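Local coordinates for protein N(2),N(2)-dimethylguanosine tRNA methyltransferase (PDB 2DUL) that probably transfers two methyl groups from S-adenosyl-L-methionine to N2 of guanine 26 in tRNA, at residues 59-64 and 134-139; 74-79 and 85-90; 258-263 and 267-272; 320-325 and 369-374; 353-356 and 362-365. One frame throughout, in Å; residues are numbered along the deposited sequence.

Contact 1. Residues 59-64 and 134-139; sequences GIRGIR and FIDLDP
The guanidinium of R61 lays one face over CB of D138. It reaches out from helix 60-68 and meets two aspartates, D136 near the end of strand 132-137 and D138 just beyond it. R61 NH1 forms a salt bridge with D138 OD2 at 3.0 Å. R61 NH2 forms a second with D136 OD1 at 2.9 Å. The N-H of NH2 points poorly at that oxygen, with an angle of only 127°. It is a weak hydrogen bond, in which charge probably counts for more. The guanidinium and the D136 carboxylate are strongly turned against each other, with planes 72° apart. The shaft of R61 takes part too, and its CD lies 3.2 Å from D136 OD1. R61 is extended through chi2 and then bends at chi3 (-61°), which swings the guanidinium across the two acids. NH2 has a further acceptor in N35 OD1. The stronger partner of D136 is R228, which binds its OD2, so two arginines share this buried carboxylate. The network joins the first helix after strand 50-53 to a neighbouring parallel strand of the central sheet. R61 is a predicted S-adenosyl-L-methionine ligand, and the side chain of R36, another, is about 4 Å from that of R61. D138 and P139 follow the strand, at a place consistent with motif IV of amino-methyltransferases. The arrangement fits the cofactor cleft of a Rossmann-like class I methyltransferase.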
# COMPACT_ATOMS: atom_id res chain seq x y z
N GLY A 59 15.75 -3.77 -11.09
CA GLY A 59 16.37 -2.73 -10.28
C GLY A 59 15.73 -1.37 -10.47
O GLY A 59 16.15 -0.38 -9.87
N ILE A 60 14.69 -1.31 -11.30
CA ILE A 60 14.00 -0.05 -11.58
C ILE A 60 13.57 0.76 -10.36
O ILE A 60 13.74 1.97 -10.33
CB ILE A 60 12.77 -0.27 -12.50
CG1 ILE A 60 12.09 1.07 -12.80
CG2 ILE A 60 11.78 -1.22 -11.84
CD1 ILE A 60 12.97 2.06 -13.54
N ARG A 61 13.01 0.09 -9.35
CA ARG A 61 12.54 0.80 -8.16
C ARG A 61 13.69 1.51 -7.44
O ARG A 61 13.62 2.71 -7.21
CB ARG A 61 11.82 -0.16 -7.21
CG ARG A 61 11.06 0.53 -6.08
CD ARG A 61 10.31 -0.49 -5.23
NE ARG A 61 9.32 -1.23 -6.00
CZ ARG A 61 8.05 -0.88 -6.14
NH1 ARG A 61 7.24 -1.63 -6.88
NH2 ARG A 61 7.57 0.20 -5.54
N GLY A 62 14.72 0.75 -7.09
CA GLY A 62 15.87 1.33 -6.40
C GLY A 62 16.58 2.39 -7.22
O GLY A 62 17.03 3.40 -6.68
N ILE A 63 16.69 2.18 -8.52
CA ILE A 63 17.34 3.16 -9.39
C ILE A 63 16.56 4.47 -9.36
O ILE A 63 17.15 5.55 -9.29
CB ILE A 63 17.46 2.63 -10.83
CG1 ILE A 63 18.52 1.52 -10.88
CG2 ILE A 63 17.85 3.76 -11.78
CD1 ILE A 63 18.50 0.69 -12.15
N ARG A 64 15.23 4.39 -9.41
CA ARG A 64 14.43 5.61 -9.38
C ARG A 64 14.53 6.27 -8.00
O ARG A 64 14.52 7.49 -7.89
CB ARG A 64 12.97 5.32 -9.74
CG ARG A 64 12.81 4.92 -11.20
CD ARG A 64 11.35 4.99 -11.62
NE ARG A 64 10.82 6.34 -11.47
CZ ARG A 64 9.52 6.64 -11.51
NH1 ARG A 64 8.62 5.68 -11.70
NH2 ARG A 64 9.12 7.89 -11.35
N PHE A 134 13.54 3.13 5.35
CA PHE A 134 12.40 2.75 4.52
C PHE A 134 12.69 1.45 3.78
O PHE A 134 13.78 1.26 3.24
CB PHE A 134 12.07 3.84 3.49
CG PHE A 134 11.03 3.43 2.46
CD1 PHE A 134 9.73 3.12 2.85
CD2 PHE A 134 11.37 3.32 1.12
CE1 PHE A 134 8.77 2.71 1.90
CE2 PHE A 134 10.42 2.91 0.16
CZ PHE A 134 9.12 2.61 0.56
N ILE A 135 11.72 0.56 3.80
CA ILE A 135 11.84 -0.72 3.10
C ILE A 135 10.60 -0.84 2.23
O ILE A 135 9.48 -0.62 2.70
CB ILE A 135 11.89 -1.93 4.07
CG1 ILE A 135 13.19 -1.92 4.87
CG2 ILE A 135 11.77 -3.24 3.28
CD1 ILE A 135 13.32 -3.07 5.87
N ASP A 136 10.79 -1.17 0.96
CA ASP A 136 9.66 -1.35 0.05
C ASP A 136 9.60 -2.83 -0.34
O ASP A 136 10.51 -3.35 -0.98
CB ASP A 136 9.83 -0.47 -1.19
CG ASP A 136 8.53 -0.29 -1.97
OD1 ASP A 136 8.45 0.62 -2.81
OD2 ASP A 136 7.57 -1.07 -1.72
N LEU A 137 8.54 -3.49 0.08
CA LEU A 137 8.32 -4.91 -0.20
C LEU A 137 7.32 -5.03 -1.33
O LEU A 137 6.13 -4.78 -1.14
CB LEU A 137 7.74 -5.62 1.03
CG LEU A 137 8.60 -5.79 2.27
CD1 LEU A 137 7.82 -6.63 3.30
CD2 LEU A 137 9.91 -6.49 1.89
N ASP A 138 7.81 -5.43 -2.50
CA ASP A 138 6.96 -5.57 -3.68
C ASP A 138 7.24 -6.91 -4.36
O ASP A 138 7.92 -6.96 -5.38
CB ASP A 138 7.25 -4.43 -4.66
CG ASP A 138 6.25 -4.37 -5.80
OD1 ASP A 138 5.06 -4.13 -5.53
OD2 ASP A 138 6.67 -4.56 -6.97
N PRO A 139 6.73 -8.01 -3.79
CA PRO A 139 6.93 -9.36 -4.32
C PRO A 139 5.89 -9.80 -5.35
O PRO A 139 4.94 -9.07 -5.64
CB PRO A 139 6.87 -10.22 -3.08
CG PRO A 139 5.75 -9.56 -2.33
CD PRO A 139 6.07 -8.08 -2.47

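Contact 2. Residues 74-79 and 85-90; sequences VWLNDI and ELMKRN
N77 ND2 is gripped by two carbonyls, D119 O and A54 O, while the backbone N of N77 touches M87 CE at 3.5 Å. The contact belongs to a beta-alpha unit of the Rossmann-like methyltransferase fold. Strand 73-78 turns into helix 81-94, which packs back against it. Their local axes run nearly antiparallel, at 152° and 9.6 Å apart. The N77 side chain starts out away from the helix, and its OD1 bonds to N117 ND2. L76 and D78 start toward the helix. Within 85-90, M87 makes the contact, with the end of its chain. A83 and V91 of the same helix also touch D78 and L76. The M87 sulfur SD rests on D78 CB at 3.7 Å. The D78 carboxylate bonds to backbone N-H groups, OD1 to A57 N and OD2 to S80 N. D78, at the strand end, is a predicted S-adenosyl-L-methionine ligand, so M87 packs behind a residue of the cofactor site. K88 starts away from the strand; its NZ pairs with E85 OE2 at 3.1 Å and also with E101. The M87 chain bends at chi3 (66°), and this carries its methyl CE to L76 CB, a tight carbon pair at 3.2 Å.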
# COMPACT_ATOMS: atom_id res chain seq x y z
N VAL A 74 21.01 3.50 -1.16
CA VAL A 74 19.96 2.66 -1.72
C VAL A 74 20.43 1.24 -1.95
O VAL A 74 21.43 1.00 -2.63
CB VAL A 74 19.47 3.23 -3.08
CG1 VAL A 74 18.28 2.41 -3.59
CG2 VAL A 74 19.08 4.70 -2.92
N TRP A 75 19.71 0.29 -1.36
CA TRP A 75 20.04 -1.12 -1.51
C TRP A 75 19.05 -1.78 -2.48
O TRP A 75 17.84 -1.57 -2.40
CB TRP A 75 19.97 -1.84 -0.16
CG TRP A 75 21.06 -1.46 0.79
CD1 TRP A 75 21.34 -0.20 1.25
CD2 TRP A 75 22.00 -2.34 1.42
NE1 TRP A 75 22.39 -0.25 2.13
CE2 TRP A 75 22.82 -1.54 2.25
CE3 TRP A 75 22.23 -3.72 1.36
CZ2 TRP A 75 23.85 -2.09 3.03
CZ3 TRP A 75 23.26 -4.26 2.13
CH2 TRP A 75 24.05 -3.44 2.96
N LEU A 76 19.60 -2.56 -3.40
CA LEU A 76 18.80 -3.29 -4.38
C LEU A 76 19.10 -4.76 -4.15
O LEU A 76 20.26 -5.15 -4.07
CB LEU A 76 19.20 -2.91 -5.80
CG LEU A 76 18.97 -1.47 -6.28
CD1 LEU A 76 20.05 -0.57 -5.71
CD2 LEU A 76 19.02 -1.43 -7.80
N ASN A 77 18.07 -5.58 -4.03
CA ASN A 77 18.29 -7.00 -3.78
C ASN A 77 17.40 -7.92 -4.60
O ASN A 77 16.25 -7.59 -4.90
CB ASN A 77 18.06 -7.31 -2.30
CG ASN A 77 18.22 -8.79 -1.98
OD1 ASN A 77 19.33 -9.29 -1.86
ND2 ASN A 77 17.09 -9.49 -1.86
N ASP A 78 17.94 -9.08 -4.96
CA ASP A 78 17.19 -10.10 -5.68
C ASP A 78 17.91 -11.43 -5.54
O ASP A 78 19.14 -11.49 -5.60
CB ASP A 78 17.02 -9.75 -7.16
CG ASP A 78 15.83 -10.46 -7.79
OD1 ASP A 78 14.79 -9.80 -7.99
OD2 ASP A 78 15.92 -11.68 -8.05
N ILE A 79 17.15 -12.50 -5.36
CA ILE A 79 17.73 -13.82 -5.20
C ILE A 79 18.19 -14.43 -6.53
O ILE A 79 19.02 -15.34 -6.55
CB ILE A 79 16.71 -14.78 -4.53
CG1 ILE A 79 17.39 -16.08 -4.13
CG2 ILE A 79 15.55 -15.04 -5.48
CD1 ILE A 79 16.49 -17.04 -3.38
N GLU A 85 22.65 -9.77 -12.24
CA GLU A 85 23.50 -9.33 -13.34
C GLU A 85 22.89 -8.12 -14.05
O GLU A 85 23.60 -7.17 -14.41
CB GLU A 85 23.70 -10.46 -14.35
CG GLU A 85 24.57 -11.60 -13.85
CD GLU A 85 25.97 -11.15 -13.47
OE1 GLU A 85 26.63 -10.48 -14.30
OE2 GLU A 85 26.41 -11.46 -12.34
N LEU A 86 21.58 -8.15 -14.25
CA LEU A 86 20.89 -7.06 -14.92
C LEU A 86 20.84 -5.80 -14.05
O LEU A 86 20.90 -4.68 -14.56
CB LEU A 86 19.47 -7.49 -15.30
CG LEU A 86 18.66 -6.46 -16.11
CD1 LEU A 86 19.46 -6.02 -17.33
CD2 LEU A 86 17.33 -7.08 -16.52
N MET A 87 20.73 -6.00 -12.74
CA MET A 87 20.70 -4.87 -11.82
C MET A 87 22.02 -4.10 -11.90
O MET A 87 22.02 -2.87 -11.97
CB MET A 87 20.44 -5.37 -10.40
CG MET A 87 18.98 -5.77 -10.16
SD MET A 87 18.69 -6.81 -8.69
CE MET A 87 19.09 -5.71 -7.42
N LYS A 88 23.14 -4.81 -11.91
CA LYS A 88 24.45 -4.17 -12.00
C LYS A 88 24.57 -3.36 -13.30
O LYS A 88 25.07 -2.23 -13.30
CB LYS A 88 25.57 -5.21 -11.93
CG LYS A 88 25.73 -5.89 -10.58
CD LYS A 88 26.94 -6.83 -10.56
CE LYS A 88 26.79 -7.99 -11.54
NZ LYS A 88 27.99 -8.88 -11.56
N ARG A 89 24.10 -3.93 -14.40
CA ARG A 89 24.16 -3.25 -15.69
C ARG A 89 23.30 -1.99 -15.69
O ARG A 89 23.75 -0.92 -16.12
CB ARG A 89 23.68 -4.18 -16.80
CG ARG A 89 24.45 -5.49 -16.89
CD ARG A 89 24.08 -6.25 -18.15
NE ARG A 89 24.30 -5.45 -19.35
CZ ARG A 89 24.21 -5.92 -20.59
NH1 ARG A 89 24.43 -5.11 -21.62
NH2 ARG A 89 23.91 -7.19 -20.80
N ASN A 90 22.07 -2.10 -15.21
CA ASN A 90 21.19 -0.94 -15.20
C ASN A 90 21.66 0.17 -14.28
O ASN A 90 21.48 1.34 -14.59
CB ASN A 90 19.76 -1.37 -14.85
CG ASN A 90 19.10 -2.15 -15.97
OD1 ASN A 90 19.41 -1.94 -17.14
ND2 ASN A 90 18.19 -3.05 -15.61

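Contact 3. Residues 258-263 and 267-272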
# COMPACT_ATOMS: atom_id res chain seq x y z
N LYS A 258 -26.01 -3.22 4.43
CA LYS A 258 -25.68 -2.47 5.64
C LYS A 258 -24.53 -3.14 6.37
O LYS A 258 -24.48 -4.37 6.47
CB LYS A 258 -26.89 -2.39 6.57
CG LYS A 258 -26.61 -1.61 7.86
CD LYS A 258 -27.85 -1.51 8.73
CE LYS A 258 -27.55 -0.74 10.02
NZ LYS A 258 -26.45 -1.39 10.79
N PHE A 259 -23.60 -2.34 6.88
CA PHE A 259 -22.46 -2.88 7.61
C PHE A 259 -22.47 -2.36 9.04
O PHE A 259 -23.09 -1.34 9.34
CB PHE A 259 -21.14 -2.51 6.92
CG PHE A 259 -20.84 -1.02 6.88
CD1 PHE A 259 -20.42 -0.35 8.02
CD2 PHE A 259 -20.97 -0.31 5.69
CE1 PHE A 259 -20.13 1.02 7.98
CE2 PHE A 259 -20.68 1.06 5.64
CZ PHE A 259 -20.26 1.73 6.79
N GLU A 260 -21.80 -3.09 9.92
CA GLU A 260 -21.69 -2.72 11.33
C GLU A 260 -20.21 -2.85 11.67
O GLU A 260 -19.52 -3.70 11.12
CB GLU A 260 -22.49 -3.67 12.22
CG GLU A 260 -23.90 -3.96 11.75
CD GLU A 260 -24.62 -4.96 12.64
OE1 GLU A 260 -23.93 -5.77 13.30
OE2 GLU A 260 -25.87 -4.94 12.67
N LEU A 261 -19.74 -2.01 12.59
CA LEU A 261 -18.34 -2.07 12.98
C LEU A 261 -18.21 -2.44 14.45
O LEU A 261 -19.02 -2.03 15.28
CB LEU A 261 -17.67 -0.71 12.77
CG LEU A 261 -17.83 -0.04 11.40
CD1 LEU A 261 -17.21 1.36 11.46
CD2 LEU A 261 -17.17 -0.89 10.32
N GLU A 262 -17.20 -3.24 14.77
CA GLU A 262 -16.96 -3.61 16.15
C GLU A 262 -15.48 -3.48 16.45
O GLU A 262 -14.66 -4.23 15.92
CB GLU A 262 -17.43 -5.03 16.46
CG GLU A 262 -17.06 -5.46 17.88
CD GLU A 262 -17.69 -6.77 18.30
OE1 GLU A 262 -17.73 -7.71 17.47
OE2 GLU A 262 -18.12 -6.87 19.46
N GLN A 263 -15.14 -2.52 17.29
CA GLN A 263 -13.75 -2.31 17.64
C GLN A 263 -13.41 -3.24 18.79
O GLN A 263 -14.14 -3.32 19.77
CB GLN A 263 -13.51 -0.85 18.04
CG GLN A 263 -12.10 -0.36 17.77
CD GLN A 263 -11.99 1.16 17.81
OE1 GLN A 263 -12.79 1.87 17.21
NE2 GLN A 263 -10.97 1.66 18.52
N PRO A 267 -14.08 -10.42 17.99
CA PRO A 267 -15.49 -10.07 17.74
C PRO A 267 -16.34 -10.73 18.83
O PRO A 267 -15.87 -11.62 19.54
CB PRO A 267 -15.74 -10.67 16.36
CG PRO A 267 -14.93 -11.94 16.41
CD PRO A 267 -13.63 -11.49 17.08
N THR A 268 -17.59 -10.29 18.98
CA THR A 268 -18.45 -10.87 20.01
C THR A 268 -19.79 -11.36 19.47
O THR A 268 -20.69 -11.72 20.24
CB THR A 268 -18.72 -9.85 21.12
OG1 THR A 268 -19.47 -8.75 20.59
CG2 THR A 268 -17.41 -9.33 21.69
N ARG A 269 -19.91 -11.39 18.14
CA ARG A 269 -21.13 -11.83 17.48
C ARG A 269 -20.76 -12.72 16.29
O ARG A 269 -19.64 -12.64 15.78
CB ARG A 269 -21.94 -10.62 17.00
CG ARG A 269 -22.30 -9.63 18.10
CD ARG A 269 -23.40 -8.67 17.67
NE ARG A 269 -23.00 -7.75 16.60
CZ ARG A 269 -22.17 -6.72 16.76
NH1 ARG A 269 -21.64 -6.46 17.94
NH2 ARG A 269 -21.89 -5.94 15.72
N PRO A 270 -21.70 -13.56 15.83
CA PRO A 270 -21.40 -14.44 14.70
C PRO A 270 -21.25 -13.74 13.35
O PRO A 270 -21.68 -12.60 13.16
CB PRO A 270 -22.56 -15.44 14.72
CG PRO A 270 -23.69 -14.64 15.29
CD PRO A 270 -23.04 -13.83 16.38
N ASN A 271 -20.61 -14.44 12.42
CA ASN A 271 -20.40 -13.95 11.06
C ASN A 271 -19.54 -12.69 10.95
O ASN A 271 -19.77 -11.86 10.07
CB ASN A 271 -21.76 -13.71 10.40
CG ASN A 271 -22.62 -14.96 10.36
OD1 ASN A 271 -22.15 -16.03 9.95
ND2 ASN A 271 -23.87 -14.84 10.77
N ALA A 272 -18.55 -12.55 11.83
CA ALA A 272 -17.67 -11.39 11.79
C ALA A 272 -16.59 -11.55 10.72
O ALA A 272 -16.14 -12.66 10.44
CB ALA A 272 -17.01 -11.16 13.15
O HOH W 1 -24.34 -8.19 14.45
O HOH W 2 -20.47 -3.44 17.00
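Hydrogen bonds tie the E262 carboxylate to T268. T268 OG1 donates to the syn lone pair of E262 OE2 at 2.6 Å. T268 N donates to E262 OE1 at 3.0 Å, also from the syn side but out of the carboxylate plane. E262 is extended, with CG anti to the backbone N (chi1 175°), which carries the carboxylate over to the loop. OE1 has another donor in Y251 OH. An alanine at E262 is likely to leave T268 N and OG1 without this acceptor and the loop 267-269 less firmly fixed. Salt bridges form a second group, centred on R269. Its NH2 also hydrogen-bonds to E260 OE1 at 3.2 Å, near the guanidinium edge but tilted from its plane. It meets that oxygen on the anti side, out of the carboxylate plane. The link from R269 NH1 to E262 OE2 is long, 3.9 Å, and rests on charge alone. Two waters make up the third group, both at the guanidinium edge. Water 1 joins R269 NE to E260 OE1, and water 2 joins R269 NH2 to L261 O. R269 also makes a cation-pi contact with Y251. All touching residues are at least partly exposed. Charges, hydrogen bonds and water bridges, rather than an apolar core, hold the loop to edge strand 259-263.

Contact 4. Residues 320-325 and 369-374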
# COMPACT_ATOMS: atom_id res chain seq x y z
N LEU A 320 -15.22 1.95 5.51
CA LEU A 320 -16.16 1.47 4.51
C LEU A 320 -16.98 2.52 3.76
O LEU A 320 -16.72 3.72 3.84
CB LEU A 320 -17.08 0.42 5.15
CG LEU A 320 -16.31 -0.67 5.92
CD1 LEU A 320 -17.26 -1.72 6.47
CD2 LEU A 320 -15.27 -1.31 4.99
N PHE A 321 -17.97 2.05 3.00
CA PHE A 321 -18.80 2.94 2.20
C PHE A 321 -20.04 2.21 1.71
O PHE A 321 -20.21 1.02 1.98
CB PHE A 321 -17.99 3.44 1.00
CG PHE A 321 -17.47 2.34 0.10
CD1 PHE A 321 -18.22 1.89 -0.99
CD2 PHE A 321 -16.23 1.75 0.35
CE1 PHE A 321 -17.74 0.87 -1.82
CE2 PHE A 321 -15.74 0.73 -0.47
CZ PHE A 321 -16.50 0.29 -1.56
N TYR A 322 -20.91 2.93 1.01
CA TYR A 322 -22.13 2.33 0.49
C TYR A 322 -22.04 2.34 -1.03
O TYR A 322 -21.83 3.39 -1.64
CB TYR A 322 -23.36 3.13 0.96
CG TYR A 322 -23.52 3.15 2.47
CD1 TYR A 322 -23.64 1.96 3.19
CD2 TYR A 322 -23.52 4.35 3.17
CE1 TYR A 322 -23.75 1.97 4.58
CE2 TYR A 322 -23.63 4.36 4.57
CZ TYR A 322 -23.74 3.17 5.26
OH TYR A 322 -23.84 3.18 6.64
N ASP A 323 -22.19 1.17 -1.64
CA ASP A 323 -22.13 1.05 -3.09
C ASP A 323 -23.56 1.17 -3.62
O ASP A 323 -24.37 0.26 -3.44
CB ASP A 323 -21.52 -0.30 -3.47
CG ASP A 323 -21.22 -0.40 -4.96
OD1 ASP A 323 -22.17 -0.46 -5.76
OD2 ASP A 323 -20.02 -0.40 -5.31
N THR A 324 -23.86 2.29 -4.26
CA THR A 324 -25.20 2.54 -4.80
C THR A 324 -25.71 1.43 -5.71
O THR A 324 -26.88 1.06 -5.65
CB THR A 324 -25.24 3.88 -5.57
OG1 THR A 324 -24.74 4.93 -4.74
CG2 THR A 324 -26.67 4.21 -5.96
N HIS A 325 -24.83 0.90 -6.55
CA HIS A 325 -25.23 -0.15 -7.47
C HIS A 325 -25.56 -1.45 -6.73
O HIS A 325 -26.66 -1.99 -6.86
CB HIS A 325 -24.13 -0.39 -8.50
CG HIS A 325 -24.50 -1.39 -9.55
ND1 HIS A 325 -24.49 -2.75 -9.33
CD2 HIS A 325 -24.94 -1.22 -10.82
CE1 HIS A 325 -24.91 -3.37 -10.42
NE2 HIS A 325 -25.19 -2.47 -11.34
N GLU A 369 -29.73 4.10 6.93
CA GLU A 369 -31.11 4.41 6.60
C GLU A 369 -31.27 5.75 5.90
O GLU A 369 -32.13 5.90 5.03
CB GLU A 369 -31.98 4.38 7.86
CG GLU A 369 -32.08 3.01 8.52
CD GLU A 369 -32.58 1.91 7.59
OE1 GLU A 369 -33.35 2.20 6.65
OE2 GLU A 369 -32.22 0.74 7.83
N VAL A 370 -30.46 6.73 6.28
CA VAL A 370 -30.54 8.04 5.63
C VAL A 370 -30.03 7.90 4.20
O VAL A 370 -30.57 8.51 3.28
CB VAL A 370 -29.69 9.09 6.37
CG1 VAL A 370 -29.58 10.35 5.53
CG2 VAL A 370 -30.33 9.41 7.71
N PHE A 371 -28.98 7.10 4.01
CA PHE A 371 -28.43 6.89 2.68
C PHE A 371 -29.48 6.27 1.76
O PHE A 371 -29.68 6.72 0.64
CB PHE A 371 -27.21 5.96 2.74
CG PHE A 371 -26.52 5.77 1.41
CD1 PHE A 371 -25.65 6.74 0.92
CD2 PHE A 371 -26.76 4.62 0.65
CE1 PHE A 371 -25.02 6.57 -0.32
CE2 PHE A 371 -26.13 4.44 -0.59
CZ PHE A 371 -25.26 5.42 -1.07
N ILE A 372 -30.14 5.23 2.25
CA ILE A 372 -31.16 4.52 1.48
C ILE A 372 -32.31 5.44 1.07
O ILE A 372 -32.77 5.41 -0.08
CB ILE A 372 -31.74 3.33 2.27
CG1 ILE A 372 -30.63 2.32 2.58
CG2 ILE A 372 -32.86 2.66 1.47
CD1 ILE A 372 -29.88 1.85 1.36
N GLU A 373 -32.77 6.26 2.01
CA GLU A 373 -33.86 7.18 1.72
C GLU A 373 -33.40 8.18 0.66
O GLU A 373 -34.20 8.63 -0.15
CB GLU A 373 -34.30 7.91 2.99
CG GLU A 373 -35.51 8.81 2.79
CD GLU A 373 -36.06 9.38 4.09
OE1 GLU A 373 -35.35 10.17 4.74
OE2 GLU A 373 -37.19 9.01 4.47
N THR A 374 -32.12 8.51 0.68
CA THR A 374 -31.57 9.46 -0.28
C THR A 374 -31.33 8.88 -1.68
O THR A 374 -31.48 9.59 -2.67
CB THR A 374 -30.23 10.04 0.22
OG1 THR A 374 -30.42 10.63 1.51
CG2 THR A 374 -29.71 11.09 -0.75
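F371 presents one face to Y322, and CB of Y322 sits over it. This is the tight part of the contact. Y322 CB lies 3.6 Å from the centroid of the F371 ring and 19° off its normal, a CH-pi contact. The closest atom pair is Y322 CB with F371 CE2, at 3.4 Å. The two rings meet obliquely, with centroids 5.0 Å apart and planes at 35°. The side chains slide past each other in opposite directions. F371 has CG anti to the backbone N (chi1 -176°), which carries its ring off helix 368-375 toward strand 322-323. At the edge of that ring lies T324 OG1, 3.7 Å from F371 CZ. This hydroxyl is buried and has no polar partner in the model. I327, I341 and I362 pack round the F371 ring as well. The solvent side of the helix is different, and there E369 and E373 are exposed and take no part. I372 packs on I327 and L331. T374, buried against A344 and L345, donates from OG1 to V370 O at 2.8 Å and also bonds to Q348 NE2. D323 is the N-cap of helix 324-331, with OD1 bonded to A326 N. Helix 368-375 comes last and packs on strand 322-323. Before it come helix 302-314, strand 322-323, helices 324-331 and 338-347, then the hairpin of strands 352-355 and 361-364, an order that fits a winged-helix fold.

Contact 5. Residues 353-356 and 362-365; sequences TRTH and IKTS
T353 and K363 form an antiparallel hydrogen-bonded pair, with T353 N donating to K363 O at 3.0 Å and K363 N to T353 O at 2.9 Å. The two strands make the beta hairpin of the winged-helix-like domain, and their local axes cross at 130°. The side chains of T353 and K363 leave the same face. T353 OG1 lies 3.8 Å from K363 CB. It also donates to R354 O of its own strand, at 3.0 Å, and bonds to L316 N. A valine in place of T353 would probably keep the bulk but leave L316 N and R354 O without this hydroxyl. K363 then runs on across T355, its CD 3.6 Å from T355 CB. Its first torsion is off the staggered positions (-119°) and chi2 bends the chain (86°), which lays the methylenes against the threonine. The end of K363 leads away to E194, I318 O and L320 O, so its ammonium is well supplied with acceptors. T355 OG1 turns to E315 OE2 and F357 N. I362 leaves the other face and touches I341. At T353 O the grip is completed by a C-H contact, with I362 CA 3.5 Å from the oxygen.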
# COMPACT_ATOMS: atom_id res chain seq x y z
N THR A 353 -18.35 11.77 -0.21
CA THR A 353 -17.40 11.87 -1.31
C THR A 353 -17.38 10.55 -2.08
O THR A 353 -17.92 9.54 -1.63
CB THR A 353 -15.95 12.10 -0.82
OG1 THR A 353 -15.47 10.91 -0.18
CG2 THR A 353 -15.89 13.26 0.17
N ARG A 354 -16.74 10.59 -3.24
CA ARG A 354 -16.58 9.39 -4.05
C ARG A 354 -15.39 8.69 -3.40
O ARG A 354 -14.72 9.27 -2.55
CB ARG A 354 -16.25 9.75 -5.50
CG ARG A 354 -17.38 10.41 -6.27
CD ARG A 354 -16.86 11.05 -7.55
NE ARG A 354 -17.92 11.69 -8.33
CZ ARG A 354 -18.78 11.04 -9.11
NH1 ARG A 354 -19.71 11.71 -9.77
NH2 ARG A 354 -18.69 9.72 -9.25
N THR A 355 -15.11 7.45 -3.80
CA THR A 355 -13.96 6.73 -3.25
C THR A 355 -13.23 5.97 -4.35
O THR A 355 -13.85 5.44 -5.27
CB THR A 355 -14.38 5.72 -2.16
OG1 THR A 355 -13.25 4.89 -1.84
CG2 THR A 355 -15.54 4.85 -2.63
N HIS A 356 -11.91 5.91 -4.23
CA HIS A 356 -11.08 5.21 -5.21
C HIS A 356 -11.29 3.69 -5.14
O HIS A 356 -10.88 2.96 -6.03
CB HIS A 356 -9.61 5.51 -4.95
CG HIS A 356 -9.05 4.80 -3.75
ND1 HIS A 356 -8.35 3.61 -3.86
CD2 HIS A 356 -9.13 5.08 -2.43
CE1 HIS A 356 -8.03 3.19 -2.65
NE2 HIS A 356 -8.49 4.06 -1.76
N ILE A 362 -19.82 5.37 -2.26
CA ILE A 362 -19.88 6.69 -1.65
C ILE A 362 -19.53 6.59 -0.18
O ILE A 362 -20.16 5.83 0.57
CB ILE A 362 -21.29 7.32 -1.78
CG1 ILE A 362 -21.62 7.57 -3.25
CG2 ILE A 362 -21.32 8.65 -1.01
CD1 ILE A 362 -23.07 7.96 -3.48
N LYS A 363 -18.51 7.34 0.22
CA LYS A 363 -18.08 7.40 1.61
C LYS A 363 -18.96 8.49 2.21
O LYS A 363 -19.08 9.57 1.64
CB LYS A 363 -16.61 7.84 1.71
CG LYS A 363 -15.65 6.83 2.36
CD LYS A 363 -15.11 5.85 1.35
CE LYS A 363 -13.84 5.16 1.84
NZ LYS A 363 -14.02 4.34 3.08
N THR A 364 -19.56 8.22 3.36
CA THR A 364 -20.40 9.23 3.97
C THR A 364 -20.56 9.03 5.47
O THR A 364 -20.48 7.91 5.97
CB THR A 364 -21.81 9.26 3.33
OG1 THR A 364 -22.58 10.30 3.94
CG2 THR A 364 -22.52 7.93 3.53
N SER A 365 -20.79 10.13 6.17
CA SER A 365 -21.00 10.09 7.61
C SER A 365 -22.45 9.71 7.91
O SER A 365 -22.79 9.34 9.03
CB SER A 365 -20.69 11.47 8.22
OG SER A 365 -21.50 12.48 7.61

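Overall arrangement
The contacts fall into two groups on opposite sides of the chain's centre. Contacts 1 and 2 come first along the chain, with centres 10 Å apart, and contact 2 falls within the chain span of contact 1. They touch and reach the same nine-stranded sheet of the methyltransferase core, where the predicted cofactor ligands lie. Contact 3 follows, on a separate three-stranded sheet. Contacts 4 and 5 come last, also with centres 10 Å apart. They share the sheet of strands 322-323, 361-364 and 352-355, and contact 5 lies within the span of contact 4. F259 packs on Y322 and so joins contacts 3 and 4. Contacts 2 and 4 are about 49 Å apart, centre to centre. The C-terminal group thus forms a separate region, away from the predicted cofactor site.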